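Local coordinates for metallo-beta-lactamase domain-containing protein 1 (Thermotoga maritima, PDB 1ZTC) that is a putative metal-dependent hydrolase of the metallo-beta-lactamase fold, predicted to act as an endoribonuclease and carrying two nickel ions in its active site, at residues A[32-37]-A[53-58]; A[149-154]-A[192-197]; A[168-173]-A[202-207]; A[177-182]-A[210-215]. All blocks are in the same frame, centred on the assembly; numbering follows the deposited sequence.

Contact 1 lies in the six-stranded half of the fold; it is buried, a phenylalanine against serine hydroxyls, bridged by one water. Contacts 2, 3 and 4 gather in the other half, round the five-stranded sheet and the two helices between its strands 169-171 and 206-208. Contact 2, also buried, is mostly aromatic packing, with F197 reaching L170 of contact 3. Contact 3, part buried and part at the surface, is strand pairing finished by a charged cluster. Contact 4, also partly buried, is held largely by an arginine and an aspartate bonding to backbone atoms; it continues contact 3 through L207 and L215, and meets contact 1 at T36 and P210. Contacts 2 and 4 each give one histidine to the nickel pair.

Contact 1 (A[32-37]-A[53-58]); sequences AHFSTV and NLSSMD
F34 packs its CB and the CD2 side of its ring against the hydroxyls of S55 and S56, in the half of the metallo-beta-lactamase fold built on the six-stranded sheet. The 32-37 loop leads into strand 37-42, while 54-56 form a short 3-10 turn ahead of helix 57-67. With CG between the backbone N and the carbonyl carbon (chi1 65°), F34 CD2 faces S56. S56 OG comes to 3.4 Å from F34 CD2, obliquely to the ring, and S55 OG lies 3.6 Å from F34 CB. Beside them N53 puts its CB 3.9 Å from F34 CB, and its amide runs on past the backbone of H33, where N53 ND2 stands 2.9 Å from H33 O. The turn itself is closed by S56 N bonding back to N53 O. V19 of strand 13-19 touches both F34 and S56. A32 packs on A32 of the second subunit and F34 on F25 of the third, so the contact lies at subunit interfaces. A single water joins the two segments at the edge of the F34 ring, in its plane: it donates to S35 O at 2.7 Å and to S56 OG at 2.8 Å, and accepts from N53 N.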
# COMPACT_ATOMS: atom_id res chain seq x y z
N ALA A 32 6.20 -2.95 -3.40
CA ALA A 32 6.35 -1.58 -3.81
C ALA A 32 7.16 -0.79 -2.78
O ALA A 32 6.92 0.41 -2.58
CB ALA A 32 4.95 -0.96 -4.03
N HIS A 33 8.16 -1.43 -2.18
CA HIS A 33 9.11 -0.73 -1.35
C HIS A 33 9.71 0.43 -2.13
O HIS A 33 9.90 0.33 -3.33
CB HIS A 33 10.24 -1.64 -0.92
CG HIS A 33 9.83 -2.74 -0.01
ND1 HIS A 33 9.03 -2.54 1.10
CD2 HIS A 33 10.09 -4.07 -0.04
CE1 HIS A 33 8.86 -3.69 1.73
NE2 HIS A 33 9.49 -4.64 1.05
N PHE A 34 10.00 1.53 -1.44
CA PHE A 34 10.54 2.69 -2.07
C PHE A 34 11.46 3.41 -1.09
O PHE A 34 11.10 3.68 0.08
CB PHE A 34 9.43 3.59 -2.63
CG PHE A 34 8.54 4.19 -1.61
CD1 PHE A 34 7.56 3.44 -0.99
CD2 PHE A 34 8.69 5.53 -1.23
CE1 PHE A 34 6.70 4.00 -0.03
CE2 PHE A 34 7.84 6.08 -0.28
CZ PHE A 34 6.86 5.31 0.33
N SER A 35 12.66 3.72 -1.56
CA SER A 35 13.62 4.38 -0.70
C SER A 35 13.41 5.90 -0.66
O SER A 35 12.84 6.52 -1.55
CB SER A 35 15.08 4.05 -1.11
OG SER A 35 15.50 4.77 -2.26
N THR A 36 13.91 6.46 0.44
CA THR A 36 14.23 7.86 0.53
C THR A 36 15.11 8.27 -0.65
O THR A 36 15.98 7.50 -1.10
CB THR A 36 14.96 8.09 1.83
OG1 THR A 36 14.06 7.79 2.90
CG2 THR A 36 15.46 9.55 1.96
N VAL A 37 14.87 9.47 -1.16
CA VAL A 37 15.66 10.05 -2.25
C VAL A 37 16.22 11.41 -1.76
O VAL A 37 15.49 12.30 -1.36
CB VAL A 37 14.85 10.30 -3.53
CG1 VAL A 37 15.74 10.91 -4.65
CG2 VAL A 37 14.22 9.02 -3.99
N ASN A 53 12.37 4.27 -6.30
CA ASN A 53 11.57 3.30 -6.99
C ASN A 53 10.46 3.98 -7.81
O ASN A 53 10.10 5.12 -7.56
CB ASN A 53 10.96 2.34 -5.97
CG ASN A 53 10.40 1.08 -6.60
OD1 ASN A 53 10.95 0.59 -7.58
ND2 ASN A 53 9.21 0.65 -6.13
N LEU A 54 9.95 3.24 -8.77
CA LEU A 54 8.96 3.69 -9.70
C LEU A 54 7.74 4.31 -9.03
O LEU A 54 7.15 5.28 -9.53
CB LEU A 54 8.53 2.49 -10.55
CG LEU A 54 7.49 2.74 -11.64
CD1 LEU A 54 8.01 3.77 -12.62
CD2 LEU A 54 7.14 1.43 -12.36
N SER A 55 7.35 3.76 -7.89
CA SER A 55 6.19 4.21 -7.17
C SER A 55 6.27 5.66 -6.63
O SER A 55 5.23 6.25 -6.32
CB SER A 55 5.88 3.20 -6.05
OG SER A 55 6.92 3.12 -5.11
N SER A 56 7.48 6.22 -6.55
CA SER A 56 7.70 7.62 -6.17
C SER A 56 7.64 8.63 -7.33
O SER A 56 7.92 9.81 -7.15
CB SER A 56 9.06 7.76 -5.49
OG SER A 56 9.03 7.08 -4.26
N MSE A 57 7.24 8.17 -8.51
CA MSE A 57 7.29 8.98 -9.72
C MSE A 57 6.50 10.28 -9.62
O MSE A 57 6.96 11.31 -10.12
CB MSE A 57 6.83 8.17 -10.96
CG MSE A 57 5.35 7.74 -10.91
SE MSE A 57 4.90 6.64 -12.47
CE MSE A 57 4.05 5.05 -11.44
N ASP A 58 5.32 10.27 -9.00
CA ASP A 58 4.54 11.51 -8.88
C ASP A 58 5.21 12.49 -7.90
O ASP A 58 5.18 13.68 -8.12
CB ASP A 58 3.12 11.25 -8.38
CG ASP A 58 2.30 10.42 -9.35
OD1 ASP A 58 2.63 10.43 -10.56
OD2 ASP A 58 1.31 9.78 -8.88
O HOH W 1 11.56 5.94 -3.87

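Contact 2 (A[149-154]-A[192-197]); sequences TPWHAR and VQVKNF. With NI (nickel (II) ion), chain F; PO4 (phosphate ion), chain G.
The loop 149-154 passes one side of the 192-197 part of helix 192-201 without a backbone bond between them, W151 and V194 being nearest with their CA atoms 7.3 Å apart. An inverse gamma turn centred on P150 ends at W151, whose indole carries most of the contact. Its CG is anti to the carbonyl carbon (chi1 -47°), which sends the ring toward the helix. Q193, its OE1 engaged by S191, sets CB over one face, 3.6 Å from the centroid of the five-membered ring in a CH-pi contact; T149 C and P150 CD lie against the opposite face, so the indole is held between its own loop and the helix. The benzo end reaches further along, with W151 CZ3 3.6 Å from F197 CB and W151 CE3 3.9 Å from V194 CG2. F197 in turn takes the methyl of T149, whose OG1 bonds to H156 and S158, over the centre of its ring, T149 CG2 standing 3.7 Å from the centroid. Past the tryptophan the loop turns to the active site: H152 NE2 binds a nickel ion at 2.3 Å, together with H81, H83 and D174. R154 grips a phosphate, probably from the crystallisation liquor, through its backbone N and through NE and NH2 at the guanidinium edge; K107 of the same chain and K187 of the third subunit also bond to it. The loop joins strands 144-148 and 157-163 and packs against helix 192-201, while V194 also packs on I185 of helix 179-187.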
# COMPACT_ATOMS: atom_id res chain seq x y z
N THR A 149 29.60 -0.36 4.72
CA THR A 149 28.80 -0.78 5.84
C THR A 149 28.04 -2.06 5.45
O THR A 149 26.82 -2.02 5.30
CB THR A 149 27.84 0.34 6.29
OG1 THR A 149 27.10 0.83 5.16
CG2 THR A 149 28.61 1.52 6.87
N PRO A 150 28.76 -3.17 5.30
CA PRO A 150 28.17 -4.39 4.71
C PRO A 150 27.30 -5.23 5.67
O PRO A 150 27.48 -6.41 5.79
CB PRO A 150 29.41 -5.17 4.23
CG PRO A 150 30.48 -4.77 5.22
CD PRO A 150 30.19 -3.34 5.62
N TRP A 151 26.37 -4.60 6.37
CA TRP A 151 25.53 -5.30 7.36
C TRP A 151 24.11 -5.24 6.85
O TRP A 151 23.18 -4.73 7.51
CB TRP A 151 25.70 -4.66 8.74
CG TRP A 151 27.17 -4.45 9.01
CD1 TRP A 151 28.14 -5.42 9.04
CD2 TRP A 151 27.85 -3.21 9.21
NE1 TRP A 151 29.35 -4.86 9.27
CE2 TRP A 151 29.21 -3.50 9.38
CE3 TRP A 151 27.42 -1.88 9.29
CZ2 TRP A 151 30.16 -2.51 9.62
CZ3 TRP A 151 28.36 -0.89 9.52
CH2 TRP A 151 29.72 -1.21 9.67
N HIS A 152 23.96 -5.74 5.64
CA HIS A 152 22.69 -5.79 4.94
C HIS A 152 22.92 -6.40 3.55
O HIS A 152 22.19 -7.29 3.10
CB HIS A 152 22.07 -4.38 4.80
CG HIS A 152 20.81 -4.38 4.01
ND1 HIS A 152 19.63 -4.90 4.50
CD2 HIS A 152 20.55 -3.99 2.73
CE1 HIS A 152 18.70 -4.80 3.58
NE2 HIS A 152 19.23 -4.27 2.49
N ALA A 153 23.96 -5.91 2.87
CA ALA A 153 24.39 -6.47 1.58
C ALA A 153 25.89 -6.21 1.47
O ALA A 153 26.39 -5.23 2.06
CB ALA A 153 23.62 -5.82 0.45
N ARG A 154 26.61 -7.07 0.76
CA ARG A 154 28.07 -6.98 0.71
C ARG A 154 28.55 -5.64 0.15
O ARG A 154 29.63 -5.16 0.50
CB ARG A 154 28.66 -8.11 -0.13
CG ARG A 154 28.37 -7.98 -1.65
CD ARG A 154 28.71 -9.24 -2.44
NE ARG A 154 27.73 -10.30 -2.22
CZ ARG A 154 27.79 -11.51 -2.77
NH1 ARG A 154 28.80 -11.84 -3.57
NH2 ARG A 154 26.83 -12.39 -2.50
N VAL A 192 25.60 -5.14 16.70
CA VAL A 192 26.79 -4.63 17.31
C VAL A 192 27.64 -3.87 16.29
O VAL A 192 28.20 -2.83 16.61
CB VAL A 192 27.65 -5.74 17.96
CG1 VAL A 192 28.89 -5.14 18.60
CG2 VAL A 192 26.84 -6.49 19.02
N GLN A 193 27.68 -4.35 15.05
CA GLN A 193 28.45 -3.70 14.00
C GLN A 193 27.90 -2.33 13.66
O GLN A 193 28.65 -1.36 13.47
CB GLN A 193 28.47 -4.55 12.74
CG GLN A 193 29.22 -5.90 12.90
CD GLN A 193 28.32 -7.05 13.35
OE1 GLN A 193 27.20 -6.87 13.84
NE2 GLN A 193 28.81 -8.25 13.17
N VAL A 194 26.58 -2.23 13.57
CA VAL A 194 25.95 -0.96 13.27
C VAL A 194 26.15 0.01 14.45
O VAL A 194 26.46 1.18 14.26
CB VAL A 194 24.43 -1.11 12.87
CG1 VAL A 194 23.82 0.22 12.62
CG2 VAL A 194 24.31 -1.92 11.60
N LYS A 195 26.00 -0.49 15.67
CA LYS A 195 26.21 0.31 16.82
C LYS A 195 27.65 0.84 16.85
O LYS A 195 27.85 2.02 17.09
CB LYS A 195 25.91 -0.51 18.08
CG LYS A 195 25.90 0.33 19.37
CD LYS A 195 27.05 0.04 20.27
CE LYS A 195 27.03 0.95 21.53
NZ LYS A 195 28.37 0.95 22.16
N ASN A 196 28.65 -0.01 16.58
CA ASN A 196 30.04 0.45 16.54
C ASN A 196 30.25 1.48 15.43
O ASN A 196 31.04 2.42 15.58
CB ASN A 196 31.03 -0.70 16.39
CG ASN A 196 31.05 -1.63 17.60
OD1 ASN A 196 30.71 -1.23 18.71
ND2 ASN A 196 31.45 -2.88 17.37
N PHE A 197 29.58 1.30 14.31
CA PHE A 197 29.67 2.26 13.22
C PHE A 197 29.14 3.63 13.62
O PHE A 197 29.75 4.65 13.37
CB PHE A 197 28.94 1.74 11.98
CG PHE A 197 28.91 2.75 10.85
CD1 PHE A 197 30.09 3.17 10.26
CD2 PHE A 197 27.71 3.29 10.41
CE1 PHE A 197 30.07 4.12 9.24
CE2 PHE A 197 27.67 4.24 9.39
CZ PHE A 197 28.87 4.65 8.81
NI NI F . 18.07 -3.25 0.81
P PO4 G . 24.78 -10.48 0.22
O1 PO4 G . 25.69 -11.67 0.06
O2 PO4 G . 23.53 -10.69 -0.55
O3 PO4 G . 25.41 -9.27 -0.41
O4 PO4 G . 24.55 -10.27 1.70
O HOH W 2 16.29 -2.55 -0.26
O HOH W 3 16.10 -4.38 1.68

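Contact 3 (A[168-173]-A[202-207]); sequences RVLITG and GRIDLL
Segments 168-173 and 202-207 run parallel where they pair, V169 beside L206 and L170 beside L207, and the L170 N to L206 O bond of 2.9 Å ties the two strands. R168 O takes D205 N at 2.8 Å and, weakly, L206 N as well. V169 and L206 lie side by side on one face of the sheet, V169 CG2 4.1 Å from L206 CB. On the other face L170 CB meets I204 CD1 at 3.7 Å, and L207 CD2 touches both L170 CD2 and the T172 methyl. Helices 179-187 and 192-201 lie between the two strands in sequence, making this a beta-alpha-beta crossover at the edge of the five-stranded sheet of the metallo-beta-lactamase fold; F197 and L198 of the second helix cover L170. At the outer end the chemistry turns polar. R203 clasps D205 end-on, NH1 to OD1 and NH2 to OD2, both oxygens met from above the carboxylate plane. That leaves the anti lone pair of D205 OD2 to accept R168 N, at 2.9 Å and 170°. The R168 side chain, its CG opposite the main-chain N (chi1 173°), crosses I204 at about a right angle, R168 CG 3.7 Å from I204 CG2, and carries its guanidinium on to D162.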
# COMPACT_ATOMS: atom_id res chain seq x y z
N ARG A 168 25.60 18.12 9.72
CA ARG A 168 26.26 16.86 9.43
C ARG A 168 25.19 15.78 9.39
O ARG A 168 24.50 15.54 10.38
CB ARG A 168 27.38 16.54 10.44
CG ARG A 168 27.95 15.15 10.25
CD ARG A 168 29.29 14.91 10.92
NE ARG A 168 30.36 15.60 10.21
CZ ARG A 168 31.65 15.36 10.37
NH1 ARG A 168 32.53 16.06 9.66
NH2 ARG A 168 32.08 14.47 11.24
N VAL A 169 25.03 15.18 8.22
CA VAL A 169 23.91 14.27 7.94
C VAL A 169 24.44 12.90 7.57
O VAL A 169 25.33 12.78 6.72
CB VAL A 169 23.02 14.81 6.78
CG1 VAL A 169 21.85 13.89 6.51
CG2 VAL A 169 22.52 16.21 7.09
N LEU A 170 23.90 11.87 8.21
CA LEU A 170 24.24 10.49 7.87
C LEU A 170 23.10 9.84 7.08
O LEU A 170 21.98 9.67 7.61
CB LEU A 170 24.53 9.65 9.12
CG LEU A 170 24.96 8.19 8.86
CD1 LEU A 170 26.20 8.11 8.02
CD2 LEU A 170 25.15 7.43 10.13
N ILE A 171 23.39 9.50 5.83
CA ILE A 171 22.52 8.68 4.99
C ILE A 171 22.87 7.21 5.34
O ILE A 171 23.91 6.69 4.96
CB ILE A 171 22.77 8.91 3.50
CG1 ILE A 171 22.79 10.42 3.15
CG2 ILE A 171 21.73 8.11 2.65
CD1 ILE A 171 21.59 11.18 3.57
N THR A 172 22.02 6.58 6.13
CA THR A 172 22.38 5.29 6.74
C THR A 172 22.35 4.15 5.76
O THR A 172 23.21 3.25 5.81
CB THR A 172 21.46 4.93 7.92
OG1 THR A 172 20.11 4.72 7.47
CG2 THR A 172 21.49 6.02 8.96
N GLY A 173 21.36 4.22 4.85
CA GLY A 173 21.00 3.07 4.05
C GLY A 173 20.33 2.04 4.94
O GLY A 173 19.89 2.32 6.08
N GLY A 202 30.17 9.36 15.27
CA GLY A 202 30.10 10.37 16.30
C GLY A 202 28.93 11.33 16.13
O GLY A 202 27.92 10.98 15.53
N ARG A 203 29.10 12.56 16.63
CA ARG A 203 28.00 13.53 16.73
C ARG A 203 27.58 13.99 15.35
O ARG A 203 28.41 14.41 14.56
CB ARG A 203 28.41 14.71 17.62
CG ARG A 203 27.28 15.67 18.04
CD ARG A 203 27.69 17.12 17.82
NE ARG A 203 27.80 17.35 16.38
CZ ARG A 203 26.78 17.69 15.59
NH1 ARG A 203 25.58 17.94 16.09
NH2 ARG A 203 26.99 17.81 14.29
N ILE A 204 26.28 13.84 15.06
CA ILE A 204 25.69 14.31 13.81
C ILE A 204 24.39 15.05 14.09
O ILE A 204 23.82 14.93 15.17
CB ILE A 204 25.43 13.16 12.84
CG1 ILE A 204 24.43 12.17 13.43
CG2 ILE A 204 26.74 12.47 12.45
CD1 ILE A 204 24.11 11.02 12.48
N ASP A 205 23.92 15.79 13.10
CA ASP A 205 22.71 16.59 13.24
C ASP A 205 21.46 15.83 12.78
O ASP A 205 20.40 16.07 13.29
CB ASP A 205 22.86 17.91 12.48
CG ASP A 205 23.92 18.75 13.06
OD1 ASP A 205 23.68 19.26 14.18
OD2 ASP A 205 25.01 18.88 12.42
N LEU A 206 21.61 14.90 11.85
CA LEU A 206 20.48 14.21 11.25
C LEU A 206 20.81 12.82 10.75
O LEU A 206 21.82 12.61 10.04
CB LEU A 206 19.94 15.01 10.07
CG LEU A 206 18.52 14.66 9.57
CD1 LEU A 206 17.48 15.03 10.61
CD2 LEU A 206 18.25 15.46 8.30
N LEU A 207 19.92 11.89 11.08
CA LEU A 207 19.93 10.54 10.50
C LEU A 207 18.87 10.45 9.42
O LEU A 207 17.69 10.71 9.68
CB LEU A 207 19.60 9.51 11.57
CG LEU A 207 20.66 9.32 12.65
CD1 LEU A 207 20.02 8.87 13.96
CD2 LEU A 207 21.77 8.37 12.19
O HOH W 4 30.64 13.47 13.64

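Contact 4 (A[177-182]-A[210-215]); sequences PNRLSY and PHDAPL. With NI (nickel (II) ion), chain E.
R179 stretches from the first turn of helix 179-187 across the 210-215 loop and is met by four successive residues, D212 to L215. Its CG is anti to the carbonyl carbon (chi1 -65°) and the chain from there to NE is extended, which brings the guanidinium edge to the carbonyl oxygens of A213 and P214. R179 NE donates to A213 O at 3.1 Å, and R179 NH2 to P214 O at 2.9 Å; both donors stand above the carbonyl planes rather than on a lone pair. L215 CD1 covers the centre of one guanidinium face, 3.8 Å from R179 CZ, while L215 CD2 turns to the ring of Y182.

D212 crosses the arginine at about a right angle. With CG anti to the main-chain N (chi1 -155°), the carboxylate reaches the helix start, where D212 OD2 accepts R179 N at 3.0 Å and 169°, and D212 OD1 turns back to A213 N. N178 is the N-cap: its OD1 takes S181 N, and a water links N178 ND2 to H211 O. P177 O accepts H211 N at 2.9 Å. The imidazole coordinates nickel through H211 NE2 at 2.2 Å, with H86, D174 and two waters, in a site to which D85 also belongs. H211 ND1 bonds to G22 O, which fixes the turn of the imidazole.

A carboxylate placed at the N-terminus of a helix and near an arginine, as D212 is, would be expected to favour its charged form, and the H211 N to P177 O bond and those donated by R179 tie the histidine-bearing loop to that helix start.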
# COMPACT_ATOMS: atom_id res chain seq x y z
N PRO A 177 16.92 0.63 8.58
CA PRO A 177 15.90 1.02 7.58
C PRO A 177 14.92 2.09 8.04
O PRO A 177 14.41 2.86 7.21
CB PRO A 177 15.21 -0.31 7.24
CG PRO A 177 15.58 -1.23 8.27
CD PRO A 177 16.86 -0.80 8.91
N ASN A 178 14.68 2.15 9.35
CA ASN A 178 13.72 3.05 9.90
C ASN A 178 14.06 3.41 11.35
O ASN A 178 15.03 2.93 11.90
CB ASN A 178 12.31 2.47 9.78
CG ASN A 178 12.19 1.10 10.42
OD1 ASN A 178 12.77 0.84 11.46
ND2 ASN A 178 11.46 0.21 9.77
N ARG A 179 13.26 4.27 11.94
CA ARG A 179 13.49 4.75 13.31
C ARG A 179 13.50 3.64 14.33
O ARG A 179 14.33 3.63 15.25
CB ARG A 179 12.40 5.76 13.69
CG ARG A 179 12.44 7.04 12.84
CD ARG A 179 11.14 7.86 12.96
NE ARG A 179 11.34 9.16 12.32
CZ ARG A 179 10.60 10.24 12.59
NH1 ARG A 179 9.61 10.16 13.46
NH2 ARG A 179 10.86 11.40 11.99
N LEU A 180 12.60 2.69 14.20
CA LEU A 180 12.57 1.56 15.15
C LEU A 180 13.88 0.79 15.14
O LEU A 180 14.36 0.36 16.19
CB LEU A 180 11.40 0.59 14.89
CG LEU A 180 9.97 1.09 15.11
CD1 LEU A 180 8.99 -0.11 15.22
CD2 LEU A 180 9.81 2.04 16.36
N SER A 181 14.48 0.60 13.97
CA SER A 181 15.74 -0.17 13.95
C SER A 181 16.83 0.61 14.64
O SER A 181 17.69 0.05 15.31
CB SER A 181 16.16 -0.53 12.52
OG SER A 181 16.28 0.63 11.74
N TYR A 182 16.79 1.93 14.49
CA TYR A 182 17.74 2.77 15.19
C TYR A 182 17.52 2.72 16.70
O TYR A 182 18.46 2.64 17.47
CB TYR A 182 17.64 4.22 14.68
CG TYR A 182 18.39 5.23 15.52
CD1 TYR A 182 19.78 5.25 15.55
CD2 TYR A 182 17.71 6.18 16.28
CE1 TYR A 182 20.47 6.15 16.30
CE2 TYR A 182 18.39 7.12 17.03
CZ TYR A 182 19.78 7.09 17.04
OH TYR A 182 20.46 8.01 17.79
N PRO A 210 16.40 5.07 5.00
CA PRO A 210 15.88 4.81 3.65
C PRO A 210 14.38 4.52 3.57
O PRO A 210 13.83 4.55 2.47
CB PRO A 210 16.68 3.58 3.22
CG PRO A 210 16.95 2.86 4.55
CD PRO A 210 17.22 3.94 5.50
N HIS A 211 13.75 4.18 4.70
CA HIS A 211 12.32 3.80 4.72
C HIS A 211 11.59 4.40 5.88
O HIS A 211 10.69 3.77 6.45
CB HIS A 211 12.18 2.26 4.73
CG HIS A 211 12.83 1.64 3.55
ND1 HIS A 211 12.30 1.77 2.27
CD2 HIS A 211 14.02 1.00 3.41
CE1 HIS A 211 13.13 1.21 1.40
NE2 HIS A 211 14.19 0.77 2.06
N ASP A 212 11.97 5.63 6.23
CA ASP A 212 11.27 6.36 7.27
C ASP A 212 11.63 7.83 7.13
O ASP A 212 12.51 8.17 6.36
CB ASP A 212 11.66 5.83 8.65
CG ASP A 212 10.60 6.09 9.70
OD1 ASP A 212 9.63 6.88 9.45
OD2 ASP A 212 10.72 5.46 10.76
N ALA A 213 10.91 8.68 7.86
CA ALA A 213 11.24 10.08 7.99
C ALA A 213 12.56 10.20 8.80
O ALA A 213 12.84 9.36 9.64
CB ALA A 213 10.11 10.83 8.69
N PRO A 214 13.35 11.24 8.54
CA PRO A 214 14.65 11.35 9.24
C PRO A 214 14.51 11.75 10.68
O PRO A 214 13.46 12.18 11.09
CB PRO A 214 15.39 12.44 8.45
CG PRO A 214 14.31 13.26 7.83
CD PRO A 214 13.12 12.36 7.61
N LEU A 215 15.58 11.62 11.44
CA LEU A 215 15.52 11.84 12.86
C LEU A 215 16.77 12.58 13.35
O LEU A 215 17.87 12.28 12.94
CB LEU A 215 15.41 10.47 13.52
CG LEU A 215 14.94 10.37 14.94
CD1 LEU A 215 13.47 10.77 15.08
CD2 LEU A 215 15.18 8.92 15.40
NI NI E . 15.66 -0.66 1.24
O HOH W 5 9.93 1.48 7.45
O HOH W 6 9.94 3.05 12.45
O HOH W 7 14.22 -2.79 1.57
O HOH W 2 16.29 -2.55 -0.26